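Local atomic coordinates of succinate dehydrogenase (Membrane anchor subunit) (Mycolicibacterium smegmatis, PDB entry 7D6V), a protein that probably helps hold mycobacterial succinate dehydrogenase in the membrane and carries a Rieske-type [2Fe-2S] cluster that probably passes electrons toward quinone. Residues A109-Y115 / H155-F159; R118-Y122 / L149-N153; F183-L187 / S267-F271. All blocks are in the same frame, centred on the assembly; numbering follows the deposited sequence.

Interaction 1: A109-Y115 / H155-F159. With FES (Fe2/s2 (inorganic) cluster), chain J; PEV ((1S)-2-{[(2-aminoethoxy)(hydroxy)phosphoryl]oxy}-1-[(palmitoyloxy)methyl]ethyl stearate), chain I.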
loop_
_atom_site.group_PDB
_atom_site.type_symbol
_atom_site.label_atom_id
_atom_site.label_comp_id
_atom_site.label_asym_id
_atom_site.label_seq_id
_atom_site.Cartn_x
_atom_site.Cartn_y
_atom_site.Cartn_z
ATOM N N ALA C 109 -34.986 -22.537 -2.661
ATOM C CA ALA C 109 -34.134 -22.062 -3.746
ATOM C C ALA C 109 -33.513 -20.709 -3.417
ATOM O O ALA C 109 -32.361 -20.444 -3.776
ATOM C CB ALA C 109 -34.938 -21.986 -5.038
ATOM N N PHE C 110 -34.264 -19.843 -2.735
ATOM C CA PHE C 110 -33.751 -18.533 -2.356
ATOM C C PHE C 110 -32.567 -18.656 -1.415
ATOM O O PHE C 110 -31.575 -17.934 -1.556
ATOM C CB PHE C 110 -34.868 -17.713 -1.711
ATOM C CG PHE C 110 -34.425 -16.377 -1.192
ATOM C CD1 PHE C 110 -33.963 -15.400 -2.051
ATOM C CD2 PHE C 110 -34.486 -16.096 0.159
ATOM C CE1 PHE C 110 -33.563 -14.174 -1.573
ATOM C CE2 PHE C 110 -34.089 -14.870 0.641
ATOM C CZ PHE C 110 -33.629 -13.907 -0.228
ATOM N N ARG C 111 -32.651 -19.556 -0.440
ATOM C CA ARG C 111 -31.521 -19.726 0.462
ATOM C C ARG C 111 -30.420 -20.593 -0.133
ATOM O O ARG C 111 -29.271 -20.489 0.300
ATOM C CB ARG C 111 -31.994 -20.296 1.796
ATOM C CG ARG C 111 -32.624 -19.244 2.680
ATOM C CD ARG C 111 -32.829 -19.739 4.086
ATOM N NE ARG C 111 -33.540 -18.766 4.906
ATOM C CZ ARG C 111 -32.967 -18.020 5.843
ATOM N NH1 ARG C 111 -31.671 -18.130 6.078
ATOM N NH2 ARG C 111 -33.692 -17.164 6.543
ATOM N N LEU C 112 -30.738 -21.427 -1.123
ATOM C CA LEU C 112 -29.712 -22.221 -1.784
ATOM C C LEU C 112 -28.877 -21.382 -2.739
ATOM O O LEU C 112 -27.692 -21.670 -2.937
ATOM C CB LEU C 112 -30.359 -23.384 -2.530
ATOM C CG LEU C 112 -29.540 -24.665 -2.648
ATOM C CD1 LEU C 112 -29.237 -25.232 -1.276
ATOM C CD2 LEU C 112 -30.276 -25.679 -3.502
ATOM N N THR C 113 -29.467 -20.358 -3.346
ATOM C CA THR C 113 -28.730 -19.476 -4.238
ATOM C C THR C 113 -28.178 -18.252 -3.524
ATOM O O THR C 113 -27.523 -17.424 -4.164
ATOM C CB THR C 113 -29.615 -19.041 -5.411
ATOM O OG1 THR C 113 -30.842 -18.496 -4.915
ATOM C CG2 THR C 113 -29.925 -20.226 -6.306
ATOM N N CYS C 114 -28.414 -18.142 -2.221
ATOM C CA CYS C 114 -27.901 -17.014 -1.455
ATOM C C CYS C 114 -26.379 -16.985 -1.555
ATOM O O CYS C 114 -25.729 -18.030 -1.508
ATOM C CB CYS C 114 -28.334 -17.114 0.008
ATOM S SG CYS C 114 -27.318 -16.154 1.155
ATOM N N TYR C 115 -25.812 -15.791 -1.693
ATOM C CA TYR C 115 -24.366 -15.649 -1.811
ATOM C C TYR C 115 -23.653 -16.115 -0.548
ATOM O O TYR C 115 -22.635 -16.808 -0.627
ATOM C CB TYR C 115 -24.007 -14.200 -2.145
ATOM C CG TYR C 115 -24.179 -13.848 -3.609
ATOM C CD1 TYR C 115 -23.160 -14.074 -4.519
ATOM C CD2 TYR C 115 -25.359 -13.294 -4.079
ATOM C CE1 TYR C 115 -23.304 -13.761 -5.846
ATOM C CE2 TYR C 115 -25.513 -12.978 -5.411
ATOM C CZ TYR C 115 -24.480 -13.216 -6.289
ATOM O OH TYR C 115 -24.616 -12.906 -7.619
ATOM N N HIS C 155 -30.400 -15.727 -8.839
ATOM C CA HIS C 155 -30.780 -15.519 -7.449
ATOM C C HIS C 155 -31.736 -14.345 -7.273
ATOM O O HIS C 155 -32.552 -14.351 -6.347
ATOM C CB HIS C 155 -29.526 -15.315 -6.603
ATOM C CG HIS C 155 -29.805 -15.136 -5.147
ATOM N ND1 HIS C 155 -30.562 -16.028 -4.421
ATOM C CD2 HIS C 155 -29.439 -14.162 -4.285
ATOM C CE1 HIS C 155 -30.645 -15.614 -3.171
ATOM N NE2 HIS C 155 -29.971 -14.486 -3.063
ATOM N N ARG C 156 -31.653 -13.331 -8.138
ATOM C CA ARG C 156 -32.512 -12.159 -7.986
ATOM C C ARG C 156 -33.987 -12.501 -8.165
ATOM O O ARG C 156 -34.855 -11.855 -7.567
ATOM C CB ARG C 156 -32.089 -11.074 -8.975
ATOM C CG ARG C 156 -32.065 -11.520 -10.423
ATOM C CD ARG C 156 -31.512 -10.435 -11.325
ATOM N NE ARG C 156 -30.074 -10.271 -11.145
ATOM C CZ ARG C 156 -29.302 -9.530 -11.929
ATOM N NH1 ARG C 156 -29.827 -8.881 -12.955
ATOM N NH2 ARG C 156 -28.004 -9.439 -11.689
ATOM N N TYR C 157 -34.297 -13.526 -8.958
ATOM C CA TYR C 157 -35.694 -13.901 -9.141
ATOM C C TYR C 157 -36.237 -14.600 -7.903
ATOM O O TYR C 157 -37.387 -14.374 -7.501
ATOM C CB TYR C 157 -35.832 -14.775 -10.382
ATOM C CG TYR C 157 -35.602 -13.986 -11.642
ATOM C CD1 TYR C 157 -36.663 -13.492 -12.380
ATOM C CD2 TYR C 157 -34.317 -13.706 -12.073
ATOM C CE1 TYR C 157 -36.448 -12.757 -13.521
ATOM C CE2 TYR C 157 -34.095 -12.974 -13.208
ATOM C CZ TYR C 157 -35.161 -12.502 -13.927
ATOM O OH TYR C 157 -34.934 -11.773 -15.064
ATOM N N PHE C 158 -35.414 -15.430 -7.265
ATOM C CA PHE C 158 -35.799 -15.975 -5.972
ATOM C C PHE C 158 -35.862 -14.884 -4.917
ATOM O O PHE C 158 -36.619 -15.005 -3.953
ATOM C CB PHE C 158 -34.832 -17.083 -5.566
ATOM C CG PHE C 158 -34.831 -18.243 -6.510
ATOM C CD1 PHE C 158 -35.990 -18.958 -6.742
ATOM C CD2 PHE C 158 -33.679 -18.607 -7.183
ATOM C CE1 PHE C 158 -36.001 -20.016 -7.619
ATOM C CE2 PHE C 158 -33.685 -19.667 -8.058
ATOM C CZ PHE C 158 -34.846 -20.373 -8.275
ATOM N N PHE C 159 -35.105 -13.803 -5.096
ATOM C CA PHE C 159 -35.237 -12.646 -4.216
ATOM C C PHE C 159 -36.597 -11.977 -4.381
ATOM O O PHE C 159 -37.234 -11.598 -3.392
ATOM C CB PHE C 159 -34.099 -11.661 -4.486
ATOM C CG PHE C 159 -34.343 -10.285 -3.945
ATOM C CD1 PHE C 159 -34.305 -10.043 -2.586
ATOM C CD2 PHE C 159 -34.601 -9.230 -4.801
ATOM C CE1 PHE C 159 -34.528 -8.783 -2.093
ATOM C CE2 PHE C 159 -34.824 -7.969 -4.311
ATOM C CZ PHE C 159 -34.789 -7.744 -2.957
HETATM FE FE1 FES J . -28.038 -13.865 0.526
HETATM FE FE2 FES J . -29.631 -12.697 -1.301
HETATM S S1 FES J . -27.435 -12.833 -1.318
HETATM S S2 FES J . -30.227 -13.663 0.579
HETATM C C48 PEV I . -31.377 -22.773 5.268
HETATM C C47 PEV I . -31.807 -23.849 4.277
HETATM C C46 PEV I . -30.824 -23.937 3.117
HETATM C C45 PEV I . -29.589 -24.731 3.520
HETATM C C44 PEV I . -29.015 -25.515 2.347
HETATM C C43 PEV I . -27.588 -25.973 2.618
HETATM C C42 PEV I . -27.350 -27.364 2.052
HETATM C C41 PEV I . -26.552 -27.298 0.760
HETATM C C40 PEV I . -25.843 -28.612 0.474
HETATM C C39 PEV I . -25.992 -28.996 -0.988
HETATM C C38 PEV I . -25.017 -28.196 -1.839
HETATM C C37 PEV I . -23.673 -28.904 -1.939
HETATM C C36 PEV I . -23.217 -29.011 -3.383
HETATM C C35 PEV I . -22.231 -27.904 -3.728
HETATM C C34 PEV I . -21.298 -28.351 -4.842
HETATM C C33 PEV I . -22.080 -28.941 -6.004
HETATM C C32 PEV I . -21.221 -29.925 -6.782
HETATM C C31 PEV I . -20.536 -29.238 -7.950
HETATM O O31 PEV I . -19.729 -28.397 -7.750
HETATM O O2 PEV I . -20.856 -29.607 -9.255
HETATM C C2 PEV I . -19.803 -30.245 -9.907
HETATM C C1 PEV I . -19.101 -29.227 -10.796
HETATM O O3P PEV I . -18.055 -28.657 -10.065
HETATM P P PEV I . -16.512 -28.852 -10.609
HETATM O O1P PEV I . -15.982 -30.200 -10.192
HETATM O O2P PEV I . -15.641 -27.762 -10.039
HETATM O O4P PEV I . -16.520 -28.771 -12.253
HETATM C C4 PEV I . -16.467 -29.963 -12.981
HETATM C C5 PEV I . -17.351 -29.805 -14.216
HETATM N N6 PEV I . -17.750 -31.107 -14.719
HETATM C C3 PEV I . -20.354 -31.396 -10.743
HETATM O O3 PEV I . -21.223 -32.127 -9.924
HETATM C C11 PEV I . -22.572 -32.025 -10.279
HETATM O O11 PEV I . -22.938 -32.402 -11.339
HETATM C C12 PEV I . -23.575 -31.416 -9.304
HETATM C C13 PEV I . -24.830 -32.272 -9.163
HETATM C C14 PEV I . -25.585 -31.972 -7.873
HETATM C C15 PEV I . -25.792 -30.476 -7.655
HETATM C C16 PEV I . -27.274 -30.128 -7.552
HETATM C C17 PEV I . -27.590 -29.073 -6.492
HETATM C C18 PEV I . -26.353 -28.522 -5.784
HETATM C C19 PEV I . -26.242 -27.000 -5.865
HETATM C C20 PEV I . -27.282 -26.365 -6.787
HETATM C C21 PEV I . -27.486 -24.884 -6.480
HETATM C C22 PEV I . -28.822 -24.363 -7.002
HETATM C C23 PEV I . -28.726 -23.718 -8.383
HETATM C C24 PEV I . -29.959 -24.043 -9.218
HETATM C C25 PEV I . -31.141 -23.145 -8.871
HETATM C C26 PEV I . -32.351 -23.950 -8.405
#
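Two hydrogen bonds in sequence link Thr113 to His155 and to Ala109. His155 ND1 donates to Thr113 OG1 (2.5 Å, N-H...O angle 145°), with the hydroxyl lying somewhat out of the ring plane, and OG1 gives its own hydrogen to Ala109 O at 2.7 Å. The threonine can do both because OG1 sits between its backbone N and carbonyl carbon (chi1 53°), turned back over the last turn of helix 104-112. Thr113 N reaches the same Ala109 O from the other face of the carbonyl, so one oxygen serves two donors. ND1 held by the threonine and NE2 by the iron together restrain the rotation of the imidazole.

Metal ligation is shared between the segments. His155 NE2 binds iron FE2 at 2.5 Å, with Cys206; Cys114 SG binds iron FE1, with His240. Each iron thus has one cysteine and one histidine, unlike the classical Rieske centre, where two cysteines hold one iron and two histidines the other. Cys114 is also the N-cap of helix 115-124.

Aromatic and apolar contacts surround this core. The Phe110 and His155 rings are nearly parallel but slid apart (centroids 5.2 Å), and Phe110 CZ comes to 3.5 Å from the S2 sulfide. Cys114 CA makes a CH-pi contact over an imidazole face; Ala109 CB does likewise with Phe158, lying 3.6 Å from the ring centroid. Phe110 CE1 touches Phe159 CB. Tyr115 brings its ring edge to sulfide S1, while its hydroxyl is hydrogen-bonded to Glu229 of the neighbouring iron-sulfur subunit.

Interaction 2: R118-Y122 / L149-N153. With PEV ((1S)-2-{[(2-aminoethoxy)(hydroxy)phosphoryl]oxy}-1-[(palmitoyloxy)methyl]ethyl stearate), chain I; UQ1 (ubiquinone-1), chain H.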
loop_
_atom_site.group_PDB
_atom_site.type_symbol
_atom_site.label_atom_id
_atom_site.label_comp_id
_atom_site.label_asym_id
_atom_site.label_seq_id
_atom_site.Cartn_x
_atom_site.Cartn_y
_atom_site.Cartn_z
ATOM N N ARG C 118 -23.881 -19.977 -0.342
ATOM C CA ARG C 118 -22.979 -20.599 -1.300
ATOM C C ARG C 118 -21.571 -20.686 -0.740
ATOM O O ARG C 118 -20.927 -21.733 -0.836
ATOM C CB ARG C 118 -22.990 -19.829 -2.617
ATOM C CG ARG C 118 -24.045 -20.305 -3.587
ATOM C CD ARG C 118 -24.694 -19.156 -4.308
ATOM N NE ARG C 118 -23.855 -18.670 -5.397
ATOM C CZ ARG C 118 -24.098 -17.565 -6.086
ATOM N NH1 ARG C 118 -25.160 -16.827 -5.802
ATOM N NH2 ARG C 118 -23.282 -17.199 -7.060
ATOM N N LYS C 119 -21.081 -19.603 -0.133
ATOM C CA LYS C 119 -19.801 -19.654 0.564
ATOM C C LYS C 119 -19.787 -20.764 1.602
ATOM O O LYS C 119 -18.865 -21.592 1.640
ATOM C CB LYS C 119 -19.519 -18.311 1.233
ATOM C CG LYS C 119 -18.219 -18.283 2.004
ATOM C CD LYS C 119 -18.015 -16.973 2.728
ATOM C CE LYS C 119 -18.400 -17.095 4.182
ATOM N NZ LYS C 119 -17.383 -17.871 4.939
ATOM N N ALA C 120 -20.824 -20.804 2.441
ATOM C CA ALA C 120 -20.866 -21.743 3.552
ATOM C C ALA C 120 -20.766 -23.181 3.066
ATOM O O ALA C 120 -19.911 -23.942 3.531
ATOM C CB ALA C 120 -22.142 -21.533 4.366
ATOM N N TYR C 121 -21.605 -23.574 2.105
ATOM C CA TYR C 121 -21.555 -24.979 1.731
ATOM C C TYR C 121 -20.471 -25.294 0.706
ATOM O O TYR C 121 -20.000 -26.429 0.694
ATOM C CB TYR C 121 -22.918 -25.511 1.256
ATOM C CG TYR C 121 -23.583 -24.867 0.062
ATOM C CD1 TYR C 121 -24.755 -24.143 0.212
ATOM C CD2 TYR C 121 -23.068 -25.019 -1.216
ATOM C CE1 TYR C 121 -25.381 -23.571 -0.869
ATOM C CE2 TYR C 121 -23.684 -24.445 -2.303
ATOM C CZ TYR C 121 -24.841 -23.723 -2.124
ATOM O OH TYR C 121 -25.463 -23.152 -3.204
ATOM N N TYR C 122 -20.009 -24.331 -0.097
ATOM C CA TYR C 122 -18.828 -24.583 -0.915
ATOM C C TYR C 122 -17.622 -24.875 -0.037
ATOM O O TYR C 122 -16.766 -25.689 -0.396
ATOM C CB TYR C 122 -18.533 -23.391 -1.828
ATOM C CG TYR C 122 -19.457 -23.241 -3.009
ATOM C CD1 TYR C 122 -20.094 -24.337 -3.566
ATOM C CD2 TYR C 122 -19.683 -21.997 -3.576
ATOM C CE1 TYR C 122 -20.939 -24.194 -4.641
ATOM C CE2 TYR C 122 -20.523 -21.846 -4.649
ATOM C CZ TYR C 122 -21.148 -22.946 -5.179
ATOM O OH TYR C 122 -21.988 -22.795 -6.254
ATOM N N LEU C 149 -23.880 -25.296 -11.821
ATOM C CA LEU C 149 -23.569 -24.164 -10.960
ATOM C C LEU C 149 -23.685 -22.814 -11.657
ATOM O O LEU C 149 -23.663 -21.787 -10.974
ATOM C CB LEU C 149 -22.166 -24.330 -10.375
ATOM C CG LEU C 149 -22.027 -25.449 -9.342
ATOM C CD1 LEU C 149 -20.714 -25.341 -8.600
ATOM C CD2 LEU C 149 -23.188 -25.420 -8.365
ATOM N N ILE C 150 -23.803 -22.780 -12.987
ATOM C CA ILE C 150 -24.070 -21.519 -13.671
ATOM C C ILE C 150 -25.462 -21.001 -13.333
ATOM O O ILE C 150 -25.739 -19.811 -13.510
ATOM C CB ILE C 150 -23.887 -21.680 -15.196
ATOM C CG1 ILE C 150 -23.826 -20.324 -15.903
ATOM C CG2 ILE C 150 -25.014 -22.489 -15.788
ATOM C CD1 ILE C 150 -22.598 -19.525 -15.601
ATOM N N LEU C 151 -26.341 -21.865 -12.825
ATOM C CA LEU C 151 -27.709 -21.484 -12.503
ATOM C C LEU C 151 -27.815 -20.673 -11.221
ATOM O O LEU C 151 -28.912 -20.218 -10.891
ATOM C CB LEU C 151 -28.587 -22.729 -12.392
ATOM C CG LEU C 151 -28.824 -23.516 -13.679
ATOM C CD1 LEU C 151 -29.578 -24.797 -13.387
ATOM C CD2 LEU C 151 -29.570 -22.678 -14.695
ATOM N N GLN C 152 -26.718 -20.483 -10.492
ATOM C CA GLN C 152 -26.750 -19.648 -9.298
ATOM C C GLN C 152 -26.932 -18.173 -9.619
ATOM O O GLN C 152 -27.113 -17.375 -8.694
ATOM C CB GLN C 152 -25.471 -19.839 -8.486
ATOM C CG GLN C 152 -25.111 -21.285 -8.223
ATOM C CD GLN C 152 -25.609 -21.767 -6.884
ATOM O OE1 GLN C 152 -26.642 -21.317 -6.398
ATOM N NE2 GLN C 152 -24.879 -22.693 -6.279
ATOM N N ASN C 153 -26.885 -17.795 -10.893
ATOM C CA ASN C 153 -26.982 -16.407 -11.315
ATOM C C ASN C 153 -28.416 -15.905 -11.416
ATOM O O ASN C 153 -28.618 -14.730 -11.735
ATOM C CB ASN C 153 -26.278 -16.224 -12.660
ATOM C CG ASN C 153 -24.783 -16.421 -12.565
ATOM O OD1 ASN C 153 -24.073 -15.594 -11.997
ATOM N ND2 ASN C 153 -24.295 -17.518 -13.123
HETATM C C48 PEV I . -31.377 -22.773 5.268
HETATM C C47 PEV I . -31.807 -23.849 4.277
HETATM C C46 PEV I . -30.824 -23.937 3.117
HETATM C C45 PEV I . -29.589 -24.731 3.520
HETATM C C44 PEV I . -29.015 -25.515 2.347
HETATM C C43 PEV I . -27.588 -25.973 2.618
HETATM C C42 PEV I . -27.350 -27.364 2.052
HETATM C C41 PEV I . -26.552 -27.298 0.760
HETATM C C40 PEV I . -25.843 -28.612 0.474
HETATM C C39 PEV I . -25.992 -28.996 -0.988
HETATM C C38 PEV I . -25.017 -28.196 -1.839
HETATM C C37 PEV I . -23.673 -28.904 -1.939
HETATM C C36 PEV I . -23.217 -29.011 -3.383
HETATM C C35 PEV I . -22.231 -27.904 -3.728
HETATM C C34 PEV I . -21.298 -28.351 -4.842
HETATM C C33 PEV I . -22.080 -28.941 -6.004
HETATM C C32 PEV I . -21.221 -29.925 -6.782
HETATM C C31 PEV I . -20.536 -29.238 -7.950
HETATM O O31 PEV I . -19.729 -28.397 -7.750
HETATM O O2 PEV I . -20.856 -29.607 -9.255
HETATM C C2 PEV I . -19.803 -30.245 -9.907
HETATM C C1 PEV I . -19.101 -29.227 -10.796
HETATM O O3P PEV I . -18.055 -28.657 -10.065
HETATM P P PEV I . -16.512 -28.852 -10.609
HETATM O O1P PEV I . -15.982 -30.200 -10.192
HETATM O O2P PEV I . -15.641 -27.762 -10.039
HETATM O O4P PEV I . -16.520 -28.771 -12.253
HETATM C C4 PEV I . -16.467 -29.963 -12.981
HETATM C C5 PEV I . -17.351 -29.805 -14.216
HETATM N N6 PEV I . -17.750 -31.107 -14.719
HETATM C C3 PEV I . -20.354 -31.396 -10.743
HETATM O O3 PEV I . -21.223 -32.127 -9.924
HETATM C C11 PEV I . -22.572 -32.025 -10.279
HETATM O O11 PEV I . -22.938 -32.402 -11.339
HETATM C C12 PEV I . -23.575 -31.416 -9.304
HETATM C C13 PEV I . -24.830 -32.272 -9.163
HETATM C C14 PEV I . -25.585 -31.972 -7.873
HETATM C C15 PEV I . -25.792 -30.476 -7.655
HETATM C C16 PEV I . -27.274 -30.128 -7.552
HETATM C C17 PEV I . -27.590 -29.073 -6.492
HETATM C C18 PEV I . -26.353 -28.522 -5.784
HETATM C C19 PEV I . -26.242 -27.000 -5.865
HETATM C C20 PEV I . -27.282 -26.365 -6.787
HETATM C C21 PEV I . -27.486 -24.884 -6.480
HETATM C C22 PEV I . -28.822 -24.363 -7.002
HETATM C C23 PEV I . -28.726 -23.718 -8.383
HETATM C C24 PEV I . -29.959 -24.043 -9.218
HETATM C C25 PEV I . -31.141 -23.145 -8.871
HETATM C C26 PEV I . -32.351 -23.950 -8.405
HETATM C C1 UQ1 H . -26.023 -20.299 -19.929
HETATM O O1 UQ1 H . -26.196 -19.139 -20.074
HETATM C C2 UQ1 H . -24.728 -20.948 -20.406
HETATM O O2 UQ1 H . -23.738 -20.173 -21.019
HETATM C CM2 UQ1 H . -23.624 -20.372 -22.399
HETATM C C3 UQ1 H . -24.512 -22.446 -20.213
HETATM O O3 UQ1 H . -23.326 -23.044 -20.650
HETATM C CM3 UQ1 H . -22.287 -23.005 -19.715
HETATM C C4 UQ1 H . -25.591 -23.291 -19.546
HETATM O O4 UQ1 H . -25.424 -24.452 -19.397
HETATM C C5 UQ1 H . -26.886 -22.641 -19.068
HETATM C CM5 UQ1 H . -27.967 -23.484 -18.399
HETATM C C6 UQ1 H . -27.102 -21.145 -19.263
HETATM C C7 UQ1 H . -28.392 -20.489 -18.782
HETATM C C8 UQ1 H . -28.172 -20.027 -17.344
HETATM C C9 UQ1 H . -28.712 -18.915 -16.900
HETATM C C10 UQ1 H . -29.576 -18.061 -17.824
HETATM C C11 UQ1 H . -28.469 -18.483 -15.458
#
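One face of the Arg118 guanidinium receives Gln152 CB, which sits over its centre 3.5 Å above the plane. The Tyr121 ring is sandwiched between Arg118 CA and carbon C38 of a phosphatidylethanolamine lipid, while Gln152 NE2 meets its edge. Lipid C35 lies at the edge of Tyr122. A bend at chi2 (-95°) brings the glutamine amide nitrogen within reach of both phenol oxygens: NE2 gives one hydrogen bond to Tyr121 OH (3.2 Å), close to the amide plane, and another to Tyr122 OH (2.9 Å), tilted from it. The amide is nearly perpendicular to the Tyr122 ring. Leu149 CD2 packs 3.6 Å from Tyr122 OH. Tyr121 OH also bonds Leu112 O. Arg118 finds its polar partners elsewhere, NH1 hydrogen-bonding Thr113 O and NH2 salt-bridging Glu144, which also bonds Tyr122 OH. Ile150 and Leu151 border ubiquinone-1, placing 149-153 between lipid and quinone. The contact joins helix 115-124 to the short, weakly bonded helix 147-150 and the 3-10 segment 151-153, just ahead of helix 155-175.

Interaction 3: F183-L187 / S267-F271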
loop_
_atom_site.group_PDB
_atom_site.type_symbol
_atom_site.label_atom_id
_atom_site.label_comp_id
_atom_site.label_asym_id
_atom_site.label_seq_id
_atom_site.Cartn_x
_atom_site.Cartn_y
_atom_site.Cartn_z
ATOM N N PHE C 183 -59.898 -8.358 19.302
ATOM C CA PHE C 183 -58.471 -8.085 19.321
ATOM C C PHE C 183 -57.787 -8.885 20.426
ATOM O O PHE C 183 -58.366 -9.149 21.484
ATOM C CB PHE C 183 -58.227 -6.591 19.511
ATOM C CG PHE C 183 -56.784 -6.199 19.446
ATOM C CD1 PHE C 183 -56.123 -5.755 20.576
ATOM C CD2 PHE C 183 -56.084 -6.278 18.257
ATOM C CE1 PHE C 183 -54.800 -5.399 20.519
ATOM C CE2 PHE C 183 -54.758 -5.921 18.199
ATOM C CZ PHE C 183 -54.116 -5.480 19.332
ATOM N N GLY C 184 -56.548 -9.278 20.170
ATOM C CA GLY C 184 -55.826 -10.133 21.093
ATOM C C GLY C 184 -54.334 -9.949 20.966
ATOM O O GLY C 184 -53.821 -9.586 19.904
ATOM N N PHE C 185 -53.632 -10.210 22.068
ATOM C CA PHE C 185 -52.182 -10.064 22.140
ATOM C C PHE C 185 -51.678 -11.116 23.118
ATOM O O PHE C 185 -52.063 -11.095 24.288
ATOM C CB PHE C 185 -51.818 -8.649 22.596
ATOM C CG PHE C 185 -50.353 -8.344 22.552
ATOM C CD1 PHE C 185 -49.531 -8.945 21.620
ATOM C CD2 PHE C 185 -49.804 -7.434 23.435
ATOM C CE1 PHE C 185 -48.190 -8.653 21.576
ATOM C CE2 PHE C 185 -48.462 -7.139 23.397
ATOM C CZ PHE C 185 -47.653 -7.749 22.467
ATOM N N GLY C 186 -50.868 -12.062 22.645
ATOM C CA GLY C 186 -50.598 -13.227 23.469
ATOM C C GLY C 186 -49.232 -13.883 23.455
ATOM O O GLY C 186 -49.149 -15.093 23.677
ATOM N N LEU C 187 -48.178 -13.133 23.140
ATOM C CA LEU C 187 -46.794 -13.610 23.079
ATOM C C LEU C 187 -46.531 -14.512 21.880
ATOM O O LEU C 187 -45.408 -14.551 21.363
ATOM C CB LEU C 187 -46.422 -14.367 24.360
ATOM C CG LEU C 187 -45.012 -14.947 24.451
ATOM C CD1 LEU C 187 -43.964 -13.848 24.429
ATOM C CD2 LEU C 187 -44.867 -15.829 25.670
ATOM N N SER C 267 -51.032 -20.174 26.052
ATOM C CA SER C 267 -50.411 -19.203 25.161
ATOM C C SER C 267 -49.778 -18.031 25.895
ATOM O O SER C 267 -48.984 -17.308 25.288
ATOM C CB SER C 267 -51.435 -18.668 24.158
ATOM O OG SER C 267 -50.855 -17.671 23.334
ATOM N N ASP C 268 -50.095 -17.836 27.175
ATOM C CA ASP C 268 -49.694 -16.642 27.920
ATOM C C ASP C 268 -50.256 -15.382 27.257
ATOM O O ASP C 268 -49.528 -14.517 26.768
ATOM C CB ASP C 268 -48.170 -16.568 28.073
ATOM C CG ASP C 268 -47.736 -15.570 29.121
ATOM O OD1 ASP C 268 -47.455 -14.411 28.761
ATOM O OD2 ASP C 268 -47.685 -15.943 30.309
ATOM N N LEU C 269 -51.584 -15.306 27.245
ATOM C CA LEU C 269 -52.284 -14.193 26.622
ATOM C C LEU C 269 -52.157 -12.924 27.459
ATOM O O LEU C 269 -51.987 -12.968 28.679
ATOM C CB LEU C 269 -53.763 -14.528 26.441
ATOM C CG LEU C 269 -54.276 -15.165 25.150
ATOM C CD1 LEU C 269 -55.776 -15.300 25.258
ATOM C CD2 LEU C 269 -53.912 -14.360 23.915
ATOM N N ARG C 270 -52.244 -11.781 26.777
ATOM C CA ARG C 270 -52.299 -10.478 27.423
ATOM C C ARG C 270 -53.675 -9.844 27.331
ATOM O O ARG C 270 -54.014 -9.017 28.182
ATOM C CB ARG C 270 -51.266 -9.528 26.798
ATOM C CG ARG C 270 -49.843 -9.746 27.277
ATOM C CD ARG C 270 -49.264 -11.001 26.647
ATOM N NE ARG C 270 -47.878 -11.246 27.017
ATOM C CZ ARG C 270 -46.843 -10.749 26.356
ATOM N NH1 ARG C 270 -45.608 -11.017 26.753
ATOM N NH2 ARG C 270 -47.047 -9.998 25.284
ATOM N N PHE C 271 -54.465 -10.215 26.325
ATOM C CA PHE C 271 -55.871 -9.839 26.183
ATOM C C PHE C 271 -56.661 -11.143 26.110
ATOM O O PHE C 271 -56.884 -11.693 25.030
ATOM C CB PHE C 271 -56.091 -8.963 24.965
ATOM C CG PHE C 271 -55.463 -7.605 25.079
ATOM C CD1 PHE C 271 -54.088 -7.457 25.039
ATOM C CD2 PHE C 271 -56.246 -6.482 25.242
ATOM C CE1 PHE C 271 -53.508 -6.217 25.149
ATOM C CE2 PHE C 271 -55.672 -5.238 25.354
ATOM C CZ PHE C 271 -54.299 -5.105 25.308
#
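The backbones of Phe185 and Arg270 meet where the two segments run roughly antiparallel, their end-to-end directions 140° apart. Neither segment is a regular strand; the pairing is an irregular contact between the loop before helix 188-204 and the chain that follows helix 240-264. Its centre is a shared acceptor: Phe185 O takes bonds from Arg270 N (2.6 Å) and Phe271 N (3.3 Å), both in the carbonyl plane. On the side-chain level, a bend at chi2 (74°) helps turn the arginine so that NH2 lies over one face of the Phe185 ring, toward its rim; at 5.2 Å from Arg270 CZ to the centroid of the Phe185 ring, any cation-pi attraction is weak. Leu187 CB lies over the guanidinium face. Phe183 directs its edge at the face of Phe271 in a T-shaped pair, while Phe271 CD1 rests 3.5 Å from Phe185 CB. Leu269 CD2 packs on Gly186 CA. At the far end, Ser267 OG donates to Gly186 O across 3.1 Å.

How the interactions relate
From the N terminus, the end of helix 104-112 and the turn after it supply the first half of interaction 1, and helix 115-124, which follows, the first half of interaction 2. The chain then loops out and returns: 149-153 closes interaction 2, and the start of helix 155-175 closes interaction 1, so the smaller loop nests within the larger. The two contacts touch through the turn between helices 104-112 and 115-124, and the same lipid borders both. Interaction 3 follows in series, closing a largely helical loop of 79 residues by joining the loop before helix 188-204 to the chain after helix 240-264. Its centre is about 35 Å from that of interaction 1, and it lies across the chain's centre from interaction 2.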